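Local structure of ArtJ (Geobacillus stearothermophilus, 2PVU) at residues Lys41-Val46 with Asp81-Asn86; Phe120-Phe125 with Ala243-Ile248; Asn141-Lys146 with Glu163-Lys168. The protein binds arginine, lysine and histidine and probably delivers them to its cognate ATP-binding cassette transporter. All blocks are in the same frame, centred on the assembly; numbering follows the deposited sequence.

Contact 1: Lys41-Val46 with Asp81-Asn86; sequences KKKVVV and DYELKN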
loop_
_atom_site.group_PDB
_atom_site.type_symbol
_atom_site.label_atom_id
_atom_site.label_comp_id
_atom_site.label_asym_id
_atom_site.label_seq_id
_atom_site.Cartn_x
_atom_site.Cartn_y
_atom_site.Cartn_z
ATOM N N LYS A 41 -6.238 -28.248 7.877
ATOM C CA LYS A 41 -6.324 -27.361 6.710
ATOM C C LYS A 41 -5.068 -27.725 5.884
ATOM O O LYS A 41 -5.153 -28.705 5.099
ATOM C CB LYS A 41 -6.516 -25.909 7.123
ATOM C CG LYS A 41 -7.902 -25.685 7.718
ATOM C CD LYS A 41 -8.022 -24.402 8.528
ATOM C CE LYS A 41 -7.250 -24.441 9.829
ATOM N NZ LYS A 41 -7.993 -23.639 10.847
ATOM N N LYS A 42 -3.906 -27.089 6.072
ATOM C CA LYS A 42 -3.748 -25.835 6.792
ATOM C C LYS A 42 -3.909 -24.765 5.732
ATOM O O LYS A 42 -3.721 -25.018 4.544
ATOM C CB LYS A 42 -2.401 -25.732 7.531
ATOM C CG LYS A 42 -1.149 -25.610 6.669
ATOM C CD LYS A 42 0.096 -25.230 7.502
ATOM C CE LYS A 42 1.284 -24.976 6.593
ATOM N NZ LYS A 42 2.629 -24.996 7.234
ATOM N N LYS A 43 -4.303 -23.585 6.173
ATOM C CA LYS A 43 -4.560 -22.495 5.284
ATOM C C LYS A 43 -3.279 -21.702 5.132
ATOM O O LYS A 43 -2.463 -21.609 6.063
ATOM C CB LYS A 43 -5.645 -21.595 5.881
ATOM C CG LYS A 43 -7.061 -22.262 5.960
ATOM C CD LYS A 43 -8.024 -21.310 6.694
ATOM C CE LYS A 43 -9.527 -21.718 6.683
ATOM N NZ LYS A 43 -9.750 -22.999 6.001
ATOM N N VAL A 44 -3.140 -21.065 3.982
ATOM C CA VAL A 44 -2.113 -20.054 3.830
ATOM C C VAL A 44 -2.444 -18.872 4.754
ATOM O O VAL A 44 -3.583 -18.392 4.787
ATOM C CB VAL A 44 -2.042 -19.531 2.364
ATOM C CG1 VAL A 44 -0.967 -18.443 2.256
ATOM C CG2 VAL A 44 -1.758 -20.701 1.433
ATOM N N VAL A 45 -1.442 -18.407 5.496
ATOM C CA VAL A 45 -1.642 -17.299 6.411
ATOM C C VAL A 45 -1.193 -16.045 5.697
ATOM O O VAL A 45 0.020 -15.864 5.424
ATOM C CB VAL A 45 -0.844 -17.480 7.727
ATOM C CG1 VAL A 45 -1.048 -16.289 8.664
ATOM C CG2 VAL A 45 -1.270 -18.792 8.405
ATOM N N VAL A 46 -2.147 -15.140 5.452
ATOM C CA VAL A 46 -1.831 -13.920 4.706
ATOM C C VAL A 46 -1.950 -12.719 5.655
ATOM O O VAL A 46 -2.981 -12.552 6.280
ATOM C CB VAL A 46 -2.796 -13.695 3.485
ATOM C CG1 VAL A 46 -2.295 -12.489 2.639
ATOM C CG2 VAL A 46 -2.924 -14.939 2.617
ATOM N N ASP A 81 -6.515 -22.430 -0.109
ATOM C CA ASP A 81 -7.246 -21.967 1.062
ATOM C C ASP A 81 -6.380 -21.037 1.877
ATOM O O ASP A 81 -5.189 -21.283 2.034
ATOM C CB ASP A 81 -7.598 -23.130 1.955
ATOM C CG ASP A 81 -9.041 -23.138 2.313
ATOM O OD1 ASP A 81 -9.614 -24.243 2.247
ATOM O OD2 ASP A 81 -9.598 -22.053 2.618
ATOM N N TYR A 82 -6.989 -19.993 2.426
ATOM C CA TYR A 82 -6.243 -18.938 3.099
ATOM C C TYR A 82 -7.067 -18.219 4.173
ATOM O O TYR A 82 -8.325 -18.360 4.257
ATOM C CB TYR A 82 -5.684 -17.919 2.062
ATOM C CG TYR A 82 -6.728 -16.947 1.601
ATOM C CD1 TYR A 82 -6.808 -15.661 2.144
ATOM C CD2 TYR A 82 -7.678 -17.324 0.634
ATOM C CE1 TYR A 82 -7.809 -14.778 1.735
ATOM C CE2 TYR A 82 -8.671 -16.442 0.208
ATOM C CZ TYR A 82 -8.730 -15.180 0.773
ATOM O OH TYR A 82 -9.724 -14.306 0.389
ATOM N N GLU A 83 -6.344 -17.490 5.018
ATOM C CA GLU A 83 -6.911 -16.637 6.058
ATOM C C GLU A 83 -6.200 -15.317 5.911
ATOM O O GLU A 83 -4.974 -15.284 5.688
ATOM C CB GLU A 83 -6.570 -17.183 7.440
ATOM C CG GLU A 83 -7.247 -18.515 7.774
ATOM C CD GLU A 83 -6.847 -19.036 9.158
ATOM O OE1 GLU A 83 -6.317 -18.215 9.940
ATOM O OE2 GLU A 83 -7.049 -20.251 9.444
ATOM N N LEU A 84 -6.955 -14.226 6.027
ATOM C CA LEU A 84 -6.360 -12.885 5.977
ATOM C C LEU A 84 -6.404 -12.257 7.378
ATOM O O LEU A 84 -7.469 -12.205 7.995
ATOM C CB LEU A 84 -7.082 -11.995 4.951
ATOM C CG LEU A 84 -6.590 -10.556 4.914
ATOM C CD1 LEU A 84 -5.078 -10.484 4.454
ATOM C CD2 LEU A 84 -7.496 -9.763 3.996
ATOM N N LYS A 85 -5.243 -11.844 7.878
ATOM C CA LYS A 85 -5.108 -11.328 9.249
ATOM C C LYS A 85 -4.558 -9.904 9.277
ATOM O O LYS A 85 -3.537 -9.604 8.628
ATOM C CB LYS A 85 -4.213 -12.255 10.073
ATOM C CG LYS A 85 -4.976 -13.551 10.534
ATOM C CD LYS A 85 -4.056 -14.600 11.103
ATOM C CE LYS A 85 -4.757 -15.457 12.169
ATOM N NZ LYS A 85 -6.061 -16.083 11.702
ATOM N N ASN A 86 -5.200 -9.028 10.066
ATOM C CA ASN A 86 -4.669 -7.677 10.213
ATOM C C ASN A 86 -3.605 -7.699 11.286
ATOM O O ASN A 86 -3.907 -7.671 12.502
ATOM C CB ASN A 86 -5.795 -6.691 10.547
ATOM C CG ASN A 86 -5.300 -5.277 10.825
ATOM O OD1 ASN A 86 -4.265 -4.849 10.329
ATOM N ND2 ASN A 86 -6.051 -4.547 11.659
#
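Val46 approaches the ring of Tyr82 obliquely, its CG2 lying 4.0 Å from CD1. CG of Tyr82 stands between the backbone N and the carbonyl carbon (chi1 79°), a torsion that lifts the ring off the strand toward helix 66-78, where Leu71 and Met75 touch it and Asp72 takes the hydroxyl. Of the other flat groups, the Asp81 carboxylate meets the ammonium of Lys43 through OD2, a salt bridge of 3.5 Å from NZ. The Glu83 carboxylate has a lysine at each oxygen: Lys85 NZ is 2.8 Å from OE1, while Lys41 NZ makes a long salt bridge of 3.8 Å to OE2.

The groups are carried by two parallel strands, 44-46 and 82-86, and the residues leading into them; the strand axes are 20° apart. Val44 N donates to Asp81 O at 2.8 Å, and Val44 O accepts from Glu83 N at 2.9 Å; Val46 repeats the pattern with Glu83 O and Lys85 N. Val45 turns its backbone the other way, to Asp102. On the face with Tyr82, Val46 CG1 also packs against Leu84 CD1 at 3.9 Å.

With helix 66-78 between them in sequence and against their apolar face, the strands form a beta-alpha-beta crossover. Replacing Lys43 by an alanine would probably leave the Asp81 carboxylate without its cationic mate. The chemistry is thus divided between two faces: on one, Val44, Val46 and Tyr82 meet helix 66-78 and Leu84 meets Ile63 of strand 62-64; on the other, Glu83 lies between two lysines and probably eases their mutual repulsion, more weakly on the Lys41 side.

Contact 2: Phe120-Phe125 with Ala243-Ile248; sequences FSDPYF and ALKNVI
Leu244 is the residue most covered here, a helix side chain pushed against the loop that runs from strand 118-120 to strand 125-134. Its CG lies anti to the backbone N (chi1 177°), which carries the two methyls outward from helix 237-249 to the loop backbone. CD2 settles by two successive carbonyls, 3.6 Å from Asp122 O and 3.8 Å from Pro123 O. CD1 meets the CB of Tyr124 at 4.0 Å, so it is the root of the tyrosine, not its ring, that touches the leucine. The ring itself leads off from the helix, and its hydroxyl bonds Asp67.

Asp122 has the next largest share. Its carboxylate stops short of a direct salt bridge with Lys245: OD2 and NZ are 4.5 Å apart. A water fills the step, donating to Asp122 OD2 at 2.8 Å and accepting from Lys245 NZ at 2.7 Å. The lysine chain is extended beyond CG and slants across to the aspartate, bringing CE to 3.9 Å from OD2. The backbone O of Asp122 is also the acceptor for Ser121 OG, whose oxygen in turn takes Met228 N from strand 224-231. On helix 237-249, about one turn before Leu244 and Lys245, Asp241 OD1 accepts from Asp122 N.

The contact thus packs helix 237-249 on a loop whose Tyr124 touches pocket residue Tyr226. No hydrogen bond passes directly between 120-125 and 243-248. Leucine carbon packed on peptide groups holds the buried part, while at the exposed margin the opposite charges of Asp122 and Lys245 meet through water, which is likely to weaken their attraction.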
loop_
_atom_site.group_PDB
_atom_site.type_symbol
_atom_site.label_atom_id
_atom_site.label_comp_id
_atom_site.label_asym_id
_atom_site.label_seq_id
_atom_site.Cartn_x
_atom_site.Cartn_y
_atom_site.Cartn_z
ATOM N N PHE A 120 8.626 -11.147 -4.324
ATOM C CA PHE A 120 7.366 -10.493 -4.723
ATOM C C PHE A 120 6.710 -11.198 -5.878
ATOM O O PHE A 120 7.411 -11.794 -6.736
ATOM C CB PHE A 120 7.622 -9.036 -5.164
ATOM C CG PHE A 120 7.981 -8.093 -4.011
ATOM C CD1 PHE A 120 6.980 -7.485 -3.283
ATOM C CD2 PHE A 120 9.292 -7.865 -3.654
ATOM C CE1 PHE A 120 7.261 -6.595 -2.217
ATOM C CE2 PHE A 120 9.591 -6.975 -2.577
ATOM C CZ PHE A 120 8.589 -6.367 -1.861
ATOM N N SER A 121 5.375 -11.102 -5.926
ATOM C CA SER A 121 4.623 -11.467 -7.118
ATOM C C SER A 121 4.949 -10.480 -8.262
ATOM O O SER A 121 5.595 -9.422 -8.026
ATOM C CB SER A 121 3.103 -11.425 -6.812
ATOM O OG SER A 121 2.619 -10.077 -6.718
ATOM N N ASP A 122 4.508 -10.814 -9.482
ATOM C CA ASP A 122 4.426 -9.827 -10.561
ATOM C C ASP A 122 3.597 -8.622 -10.094
ATOM O O ASP A 122 2.731 -8.763 -9.226
ATOM C CB ASP A 122 3.789 -10.439 -11.811
ATOM C CG ASP A 122 4.599 -11.587 -12.363
ATOM O OD1 ASP A 122 5.842 -11.462 -12.434
ATOM O OD2 ASP A 122 3.994 -12.603 -12.758
ATOM N N PRO A 123 3.843 -7.445 -10.672
ATOM C CA PRO A 123 3.095 -6.275 -10.146
ATOM C C PRO A 123 1.611 -6.355 -10.398
ATOM O O PRO A 123 1.174 -6.913 -11.406
ATOM C CB PRO A 123 3.677 -5.090 -10.909
ATOM C CG PRO A 123 4.620 -5.601 -11.911
ATOM C CD PRO A 123 4.812 -7.091 -11.732
ATOM N N TYR A 124 0.826 -5.798 -9.497
ATOM C CA TYR A 124 -0.619 -5.771 -9.713
ATOM C C TYR A 124 -1.215 -4.378 -9.649
ATOM O O TYR A 124 -2.434 -4.227 -9.730
ATOM C CB TYR A 124 -1.336 -6.718 -8.704
ATOM C CG TYR A 124 -1.351 -6.219 -7.244
ATOM C CD1 TYR A 124 -2.256 -5.239 -6.813
ATOM C CD2 TYR A 124 -0.443 -6.728 -6.317
ATOM C CE1 TYR A 124 -2.268 -4.757 -5.454
ATOM C CE2 TYR A 124 -0.419 -6.254 -4.968
ATOM C CZ TYR A 124 -1.319 -5.299 -4.544
ATOM O OH TYR A 124 -1.292 -4.869 -3.227
ATOM N N PHE A 125 -0.405 -3.344 -9.460
ATOM C CA PHE A 125 -0.955 -1.954 -9.360
ATOM C C PHE A 125 0.204 -1.008 -9.590
ATOM O O PHE A 125 1.335 -1.355 -9.274
ATOM C CB PHE A 125 -1.500 -1.736 -7.928
ATOM C CG PHE A 125 -2.618 -0.735 -7.859
ATOM C CD1 PHE A 125 -3.928 -1.140 -8.115
ATOM C CD2 PHE A 125 -2.362 0.600 -7.551
ATOM C CE1 PHE A 125 -4.996 -0.192 -8.057
ATOM C CE2 PHE A 125 -3.420 1.549 -7.479
ATOM C CZ PHE A 125 -4.739 1.126 -7.745
ATOM N N ALA A 243 -2.027 -17.301 -11.021
ATOM C CA ALA A 243 -3.412 -16.951 -10.668
ATOM C C ALA A 243 -3.698 -15.485 -10.994
ATOM O O ALA A 243 -4.802 -15.129 -11.466
ATOM C CB ALA A 243 -3.646 -17.191 -9.205
ATOM N N LEU A 244 -2.742 -14.613 -10.665
ATOM C CA LEU A 244 -2.910 -13.195 -10.991
ATOM C C LEU A 244 -3.107 -12.990 -12.514
ATOM O O LEU A 244 -3.968 -12.200 -12.937
ATOM C CB LEU A 244 -1.687 -12.398 -10.507
ATOM C CG LEU A 244 -1.618 -10.885 -10.817
ATOM C CD1 LEU A 244 -2.808 -10.094 -10.261
ATOM C CD2 LEU A 244 -0.312 -10.270 -10.285
ATOM N N LYS A 245 -2.309 -13.701 -13.315
ATOM C CA LYS A 245 -2.441 -13.704 -14.785
ATOM C C LYS A 245 -3.829 -14.101 -15.189
ATOM O O LYS A 245 -4.439 -13.460 -16.043
ATOM C CB LYS A 245 -1.405 -14.653 -15.443
ATOM C CG LYS A 245 -0.050 -14.022 -15.487
ATOM C CD LYS A 245 0.998 -14.911 -16.100
ATOM C CE LYS A 245 2.403 -14.297 -15.886
ATOM N NZ LYS A 245 3.488 -15.258 -16.300
ATOM N N ASN A 246 -4.306 -15.179 -14.576
ATOM C CA ASN A 246 -5.646 -15.709 -14.849
ATOM C C ASN A 246 -6.742 -14.703 -14.466
ATOM O O ASN A 246 -7.647 -14.434 -15.258
ATOM C CB ASN A 246 -5.816 -17.072 -14.180
ATOM C CG ASN A 246 -4.960 -18.196 -14.867
ATOM O OD1 ASN A 246 -4.691 -19.263 -14.268
ATOM N ND2 ASN A 246 -4.537 -17.955 -16.123
ATOM N N VAL A 247 -6.619 -14.107 -13.277
ATOM C CA VAL A 247 -7.516 -13.016 -12.824
ATOM C C VAL A 247 -7.531 -11.780 -13.742
ATOM O O VAL A 247 -8.602 -11.216 -14.025
ATOM C CB VAL A 247 -7.240 -12.637 -11.340
ATOM C CG1 VAL A 247 -8.001 -11.343 -10.911
ATOM C CG2 VAL A 247 -7.650 -13.812 -10.441
ATOM N N ILE A 248 -6.361 -11.358 -14.207
ATOM C CA ILE A 248 -6.293 -10.269 -15.176
ATOM C C ILE A 248 -6.904 -10.690 -16.518
ATOM O O ILE A 248 -7.749 -9.983 -17.083
ATOM C CB ILE A 248 -4.861 -9.758 -15.373
ATOM C CG1 ILE A 248 -4.361 -9.065 -14.076
ATOM C CG2 ILE A 248 -4.796 -8.829 -16.629
ATOM C CD1 ILE A 248 -2.868 -8.794 -14.019
HETATM O O HOH W 1 5.265 -14.511 -14.377
#

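Contact 3: Asn141-Lys146 with Glu163-Lys168; sequences NALDLK and EKLFGK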
loop_
_atom_site.group_PDB
_atom_site.type_symbol
_atom_site.label_atom_id
_atom_site.label_comp_id
_atom_site.label_asym_id
_atom_site.label_seq_id
_atom_site.Cartn_x
_atom_site.Cartn_y
_atom_site.Cartn_z
ATOM N N ASN A 141 5.230 21.858 -4.424
ATOM C CA ASN A 141 6.024 20.711 -4.883
ATOM C C ASN A 141 6.805 20.197 -3.693
ATOM O O ASN A 141 6.732 20.806 -2.598
ATOM C CB ASN A 141 6.958 21.142 -6.015
ATOM C CG ASN A 141 7.889 22.230 -5.590
ATOM O OD1 ASN A 141 8.659 22.053 -4.656
ATOM N ND2 ASN A 141 7.822 23.377 -6.259
ATOM N N ALA A 142 7.534 19.093 -3.873
ATOM C CA ALA A 142 8.202 18.425 -2.739
ATOM C C ALA A 142 9.276 19.295 -2.136
ATOM O O ALA A 142 9.496 19.263 -0.937
ATOM C CB ALA A 142 8.800 17.086 -3.145
ATOM N N LEU A 143 9.941 20.073 -2.978
ATOM C CA LEU A 143 11.015 20.933 -2.505
ATOM C C LEU A 143 10.516 22.016 -1.560
ATOM O O LEU A 143 11.282 22.523 -0.755
ATOM C CB LEU A 143 11.792 21.524 -3.675
ATOM C CG LEU A 143 12.300 20.476 -4.691
ATOM C CD1 LEU A 143 13.149 21.189 -5.711
ATOM C CD2 LEU A 143 13.058 19.299 -4.051
ATOM N N ASP A 144 9.224 22.350 -1.621
ATOM C CA ASP A 144 8.671 23.347 -0.682
ATOM C C ASP A 144 8.505 22.804 0.742
ATOM O O ASP A 144 8.140 23.562 1.629
ATOM C CB ASP A 144 7.313 23.884 -1.149
ATOM C CG ASP A 144 7.412 24.724 -2.387
ATOM O OD1 ASP A 144 8.505 25.284 -2.654
ATOM O OD2 ASP A 144 6.368 24.853 -3.062
ATOM N N LEU A 145 8.751 21.501 0.942
ATOM C CA LEU A 145 8.679 20.883 2.259
ATOM C C LEU A 145 9.987 21.032 3.026
ATOM O O LEU A 145 10.103 20.572 4.170
ATOM C CB LEU A 145 8.330 19.390 2.152
ATOM C CG LEU A 145 6.978 18.987 1.551
ATOM C CD1 LEU A 145 6.940 17.477 1.407
ATOM C CD2 LEU A 145 5.799 19.477 2.376
ATOM N N LYS A 146 10.979 21.657 2.401
ATOM C CA LYS A 146 12.224 21.948 3.082
ATOM C C LYS A 146 11.984 22.739 4.378
ATOM O O LYS A 146 11.314 23.792 4.377
ATOM C CB LYS A 146 13.131 22.727 2.140
ATOM C CG LYS A 146 14.405 23.224 2.757
ATOM C CD LYS A 146 15.543 22.253 2.578
ATOM C CE LYS A 146 16.867 22.920 2.974
ATOM N NZ LYS A 146 17.764 21.912 3.650
ATOM N N GLU A 163 13.312 11.106 3.287
ATOM C CA GLU A 163 14.715 11.036 3.706
ATOM C C GLU A 163 15.656 11.311 2.561
ATOM O O GLU A 163 16.671 11.970 2.746
ATOM C CB GLU A 163 15.024 9.688 4.343
ATOM C CG GLU A 163 14.299 9.533 5.665
ATOM C CD GLU A 163 14.480 8.183 6.310
ATOM O OE1 GLU A 163 14.841 7.244 5.596
ATOM O OE2 GLU A 163 14.253 8.070 7.538
ATOM N N LYS A 164 15.314 10.825 1.371
ATOM C CA LYS A 164 16.108 11.083 0.165
ATOM C C LYS A 164 16.147 12.563 -0.193
ATOM O O LYS A 164 17.175 13.052 -0.645
ATOM C CB LYS A 164 15.551 10.291 -1.017
ATOM C CG LYS A 164 16.226 8.947 -1.230
ATOM C CD LYS A 164 15.440 8.107 -2.230
ATOM C CE LYS A 164 16.159 6.782 -2.536
ATOM N NZ LYS A 164 17.135 6.438 -1.453
ATOM N N LEU A 165 15.015 13.250 -0.035
ATOM C CA LEU A 165 14.885 14.666 -0.384
ATOM C C LEU A 165 15.538 15.605 0.619
ATOM O O LEU A 165 16.074 16.644 0.225
ATOM C CB LEU A 165 13.418 15.065 -0.547
ATOM C CG LEU A 165 12.597 14.520 -1.725
ATOM C CD1 LEU A 165 11.140 14.880 -1.537
ATOM C CD2 LEU A 165 13.121 15.003 -3.094
ATOM N N PHE A 166 15.481 15.248 1.905
ATOM C CA PHE A 166 15.866 16.168 2.997
ATOM C C PHE A 166 16.910 15.628 3.970
ATOM O O PHE A 166 17.447 16.385 4.785
ATOM C CB PHE A 166 14.618 16.598 3.771
ATOM C CG PHE A 166 13.504 17.077 2.881
ATOM C CD1 PHE A 166 13.650 18.248 2.129
ATOM C CD2 PHE A 166 12.334 16.342 2.760
ATOM C CE1 PHE A 166 12.635 18.679 1.298
ATOM C CE2 PHE A 166 11.311 16.765 1.927
ATOM C CZ PHE A 166 11.460 17.924 1.204
ATOM N N GLY A 167 17.211 14.338 3.868
ATOM C CA GLY A 167 18.078 13.668 4.823
ATOM C C GLY A 167 17.287 13.202 6.030
ATOM O O GLY A 167 16.180 13.680 6.293
ATOM N N LYS A 168 17.844 12.245 6.754
ATOM C CA LYS A 168 17.220 11.748 7.970
ATOM C C LYS A 168 17.266 12.813 9.050
ATOM O O LYS A 168 18.245 13.547 9.152
ATOM C CB LYS A 168 17.959 10.510 8.462
ATOM C CG LYS A 168 17.684 9.285 7.647
ATOM C CD LYS A 168 18.644 8.158 8.003
ATOM C CE LYS A 168 18.357 6.936 7.141
ATOM N NZ LYS A 168 19.251 5.782 7.449
#
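Residues 142-145 form a short 3-10 turn, closed by Leu145 N bonding to Ala142 O at 3.0 Å. It faces the last turn of helix 157-166, where Gly167 N still reaches Glu163 O at 2.7 Å before the chain leaves helical geometry. Gly167 does so with a positive phi of 85°, and a side chain at these backbone angles would jam against the carbonyl of Phe166. No hydrogen bond joins the two segments; the contact is made by side chains of the helix end against the turn.

Phe166 does most of the work. Its CG lies anti to the carbonyl carbon (chi1 -49°), a torsion that sends the ring across to the turn. CZ then points at Ala142 O, 3.2 Å away in the plane of the ring, so this oxygen receives the aromatic edge as well as the Leu145 N-H. Leu145 O stands above one face, offset toward the rim, and the opposite face is covered over its centre by CB of the preceding Leu165. Leu145 CB completes the fit, 3.6 Å from CZ. Beside the ring, Leu165 puts CD1 3.6 Å from the methyl of Ala142, and CD2 more loosely 4.4 Å from Leu143 CD2.

Underneath, Leu145 drops onto the mixed sheet, touching Ile131, Ile150, Ala192 and Ile194, and Phe166 shares Ile150 with it. Ala142 N is bonded by Asp217. Turn and helix end thus lie side by side over strand 150-153, the strand that links them in sequence.

Along the chain, contact 1 closes before contact 2 opens, and contact 3 is nested within the loop that contact 2 closes. Contacts 1 and 2 are about 19 Å apart between centres, with nearest atoms about 10 Å apart. Contact 3 lies across the centre of the chain, its centre about 39 Å from that of contact 1 and about 33 Å from that of contact 2, consistent with contacts 1 and 2 lying in one lobe and contact 3 in the other. The bound lysine is about 8 Å from the Tyr124 side chain and about 12 Å from that of Leu84. Strand 44-48 leads to Asp49 of the pocket; strand 150-153, beneath contact 3, ends at pocket residue Gln153.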